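Local coordinates for probable uracil-DNA glycosylase (Acanthamoeba polyphaga mimivirus, PDB 5X55), which belongs to the uracil-DNA glycosylase superfamily, built round a four-stranded parallel beta sheet with helices packed about it, at residues S330-Y333 / K339-Y342; A244-I247 / F252-N255. All coordinates share one frame; numbering follows the deposited sequence.

Contact 1 (S330-Y333 / K339-Y342); sequences SMSY and KVTY
Ser-330 and Val-340 form an antiparallel hydrogen-bonded pair in the beta hairpin of strands 328-332 and 338-342, whose short segments run at 124° to each other and approach to 4.5 Å. Ser-330 N reaches Val-340 O at 2.9 Å, with the donor in the carbonyl plane; the return bond, from Val-340 N to Ser-330 O, is nearly straight at 174°, though its donor is tilted from the plane of the Ser-330 carbonyl. Lys-339 CA adds a CA-H...O contact to the same oxygen, Ser-330 O. One step on, Met-331 and Lys-339 make a non-hydrogen-bonded pair, their CA atoms 4.2 Å apart. Met-331, bent at chi2 and chi3, curls its thioether back so that CE meets Lys-339 CG at 4.0 Å, a methyl against a methylene, while the lysine's end leads away, a fitting choice at a surface. The other face carries Ser-330, Val-340 and Tyr-342. Ser-330 lies against helix 297-303, touching Ala-297; its small size suits the buried place, and its hydroxyl is satisfied by a hydrogen bond with His-300 ND1. The ring of Tyr-342 packs edge-to-face with that same histidine. The tyrosine also meets the serine directly, CE2 lying 3.9 Å from Ser-330 CB. Branched Val-340, a residue that favours extended backbone, sends CG2 beside its own backbone N, where it touches Ser-332 CB at 3.7 Å.

Contact 2 (A244-I247 / F252-N255); sequences ASWI and FMIN
Ile-247 and Phe-252 bring the backbones of helix 244-248 and strand 251-255 nearest, with CA atoms 6.0 Å apart, where the chain turns from the helix into an outermost strand of the parallel sheet. The backbones then diverge, and Met-253 bridges the gap with its side chain. Its CG lies anti to the carbonyl carbon and chi2 is extended at -176°, which carries the sulfur out to the helix. There SD meets the edge of the Trp-246 indole, 4.0 Å from CE3 and 81° off the normal of the six-membered ring, a Met-aromatic contact made close to the ring plane. Ile-247 CG1 touches the same sulfur at 4.1 Å, its side chain crossing the methionine at about a right angle. A long, unbranched, polarisable side chain suits this buried place, since it can span the distance and lie against both an aromatic edge and an aliphatic branch. The indole's polar edge is satisfied elsewhere: Trp-246 NE1 is hydrogen-bonded to Trp-368 O. Beyond the pair, Trp-246 packs on Ile-224 and Leu-228 of helix 219-230, Ile-247 rests on Val-177 of helix 173-177, and strand 251-255 pairs with parallel strand 185-189 through backbone hydrogen bonds of Phe-252 with Val-185 and Ile-187.

In the fold
Contact 2 lies in the core, its centre about 6 Å from the centre of the chain, whereas contact 1 is a surface hairpin about 22 Å out. They have no secondary-structure element in common: their centres are about 26 Å apart and their nearest atoms about 16 Å, and along the chain contact 2 closes before contact 1 opens. Their chemistry follows their places. At the surface, paired backbone hydrogen bonds join two neighbouring strands, and the side chains around them mix hydroxyl-bearing residues and a lysine with a valine and a methionine. In the core, a helix meets a strand of the central parallel sheet through sulfur, indole and aliphatic groups alone.

Contact 1 (S330-Y333 / K339-Y342)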
# COMPACT_ATOMS: atom_id res chain seq x y z
N SER A 330 3.02 10.86 -17.92
CA SER A 330 3.52 11.16 -16.59
C SER A 330 4.82 11.94 -16.69
O SER A 330 5.66 11.65 -17.55
CB SER A 330 3.74 9.88 -15.79
OG SER A 330 4.24 10.16 -14.50
N MET A 331 4.97 12.91 -15.80
CA MET A 331 6.14 13.78 -15.80
C MET A 331 7.38 12.97 -15.44
O MET A 331 7.42 12.30 -14.40
CB MET A 331 5.93 14.94 -14.84
CG MET A 331 7.11 15.91 -14.78
SD MET A 331 7.59 16.60 -16.38
CE MET A 331 6.25 17.76 -16.66
N SER A 332 8.37 13.01 -16.31
CA SER A 332 9.65 12.36 -16.06
C SER A 332 10.59 13.46 -15.62
O SER A 332 10.98 14.32 -16.42
CB SER A 332 10.17 11.64 -17.30
OG SER A 332 11.35 10.94 -16.99
N TYR A 333 10.92 13.45 -14.33
CA TYR A 333 11.71 14.50 -13.71
C TYR A 333 13.18 14.35 -14.07
O TYR A 333 13.64 13.32 -14.60
CB TYR A 333 11.52 14.47 -12.20
CG TYR A 333 10.10 14.73 -11.75
CD1 TYR A 333 9.67 16.03 -11.48
CD2 TYR A 333 9.18 13.68 -11.58
CE1 TYR A 333 8.37 16.29 -11.07
CE2 TYR A 333 7.87 13.94 -11.16
CZ TYR A 333 7.48 15.26 -10.91
OH TYR A 333 6.19 15.56 -10.49
N LYS A 339 7.02 15.19 -20.02
CA LYS A 339 6.02 14.14 -19.97
C LYS A 339 6.40 12.99 -20.89
O LYS A 339 6.78 13.20 -22.05
CB LYS A 339 4.65 14.71 -20.35
CG LYS A 339 4.09 15.68 -19.33
CD LYS A 339 2.58 15.85 -19.47
CE LYS A 339 2.14 17.31 -19.33
NZ LYS A 339 2.62 18.24 -20.41
N VAL A 340 6.30 11.77 -20.37
CA VAL A 340 6.55 10.54 -21.13
C VAL A 340 5.29 9.68 -21.08
O VAL A 340 4.52 9.71 -20.12
CB VAL A 340 7.78 9.80 -20.56
CG1 VAL A 340 7.99 8.45 -21.27
CG2 VAL A 340 9.00 10.68 -20.70
N THR A 341 5.08 8.92 -22.15
CA THR A 341 3.94 8.03 -22.26
C THR A 341 4.36 6.62 -21.84
O THR A 341 5.41 6.13 -22.25
CB THR A 341 3.38 8.03 -23.68
OG1 THR A 341 2.91 9.35 -23.98
CG2 THR A 341 2.22 7.09 -23.81
N TYR A 342 3.55 5.99 -21.00
CA TYR A 342 3.72 4.65 -20.47
C TYR A 342 2.51 3.81 -20.85
O TYR A 342 1.41 4.35 -21.00
CB TYR A 342 3.88 4.66 -18.94
CG TYR A 342 5.07 5.50 -18.54
CD1 TYR A 342 6.33 4.94 -18.44
CD2 TYR A 342 4.93 6.87 -18.32
CE1 TYR A 342 7.42 5.72 -18.10
CE2 TYR A 342 6.02 7.65 -17.99
CZ TYR A 342 7.27 7.07 -17.88
OH TYR A 342 8.36 7.85 -17.55

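Contact 2 (A244-I247 / F252-N255)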
# COMPACT_ATOMS: atom_id res chain seq x y z
N ALA A 244 -3.63 -11.15 1.48
CA ALA A 244 -2.75 -11.70 2.51
C ALA A 244 -1.65 -12.58 1.92
O ALA A 244 -0.49 -12.54 2.36
CB ALA A 244 -3.60 -12.47 3.51
N SER A 245 -1.99 -13.36 0.90
CA SER A 245 -1.04 -14.31 0.34
C SER A 245 0.17 -13.62 -0.28
O SER A 245 1.32 -14.03 -0.08
CB SER A 245 -1.75 -15.18 -0.69
OG SER A 245 -0.81 -16.01 -1.35
N TRP A 246 -0.09 -12.56 -1.07
CA TRP A 246 1.00 -11.85 -1.72
C TRP A 246 1.87 -11.12 -0.70
O TRP A 246 3.10 -11.08 -0.84
CB TRP A 246 0.46 -10.83 -2.73
CG TRP A 246 -0.37 -11.42 -3.81
CD1 TRP A 246 -0.58 -12.75 -4.07
CD2 TRP A 246 -1.13 -10.70 -4.78
NE1 TRP A 246 -1.42 -12.89 -5.14
CE2 TRP A 246 -1.77 -11.64 -5.60
CE3 TRP A 246 -1.32 -9.33 -5.04
CZ2 TRP A 246 -2.61 -11.28 -6.64
CZ3 TRP A 246 -2.14 -8.96 -6.09
CH2 TRP A 246 -2.78 -9.93 -6.88
N ILE A 247 1.23 -10.52 0.30
CA ILE A 247 1.97 -9.70 1.24
C ILE A 247 2.85 -10.57 2.11
O ILE A 247 4.01 -10.22 2.38
CB ILE A 247 0.99 -8.85 2.07
CG1 ILE A 247 0.23 -7.89 1.14
CG2 ILE A 247 1.70 -8.10 3.23
CD1 ILE A 247 -1.03 -7.37 1.78
N PHE A 252 5.12 -5.68 -0.70
CA PHE A 252 4.93 -4.57 0.24
C PHE A 252 3.92 -3.59 -0.36
O PHE A 252 4.28 -2.65 -1.07
CB PHE A 252 6.27 -3.89 0.53
CG PHE A 252 6.24 -2.87 1.64
CD1 PHE A 252 6.09 -3.27 2.97
CD2 PHE A 252 6.44 -1.53 1.37
CE1 PHE A 252 6.11 -2.34 4.00
CE2 PHE A 252 6.45 -0.59 2.41
CZ PHE A 252 6.29 -1.00 3.73
N MET A 253 2.65 -3.81 -0.07
CA MET A 253 1.56 -3.08 -0.71
C MET A 253 1.04 -2.07 0.29
O MET A 253 0.24 -2.41 1.17
CB MET A 253 0.45 -4.04 -1.15
CG MET A 253 0.94 -5.22 -2.00
SD MET A 253 -0.45 -6.24 -2.58
CE MET A 253 -1.18 -5.07 -3.75
N ILE A 254 1.47 -0.82 0.14
CA ILE A 254 1.05 0.27 1.01
C ILE A 254 0.40 1.37 0.18
O ILE A 254 0.60 1.47 -1.04
CB ILE A 254 2.23 0.85 1.82
CG1 ILE A 254 3.30 1.36 0.86
CG2 ILE A 254 2.81 -0.18 2.76
CD1 ILE A 254 4.31 2.28 1.50
N ASN A 255 -0.37 2.22 0.86
CA ASN A 255 -0.91 3.45 0.30
C ASN A 255 -0.03 4.62 0.72
O ASN A 255 0.33 4.74 1.89
CB ASN A 255 -2.35 3.65 0.77
CG ASN A 255 -3.32 2.62 0.21
OD1 ASN A 255 -3.33 2.36 -0.99
ND2 ASN A 255 -4.14 2.03 1.07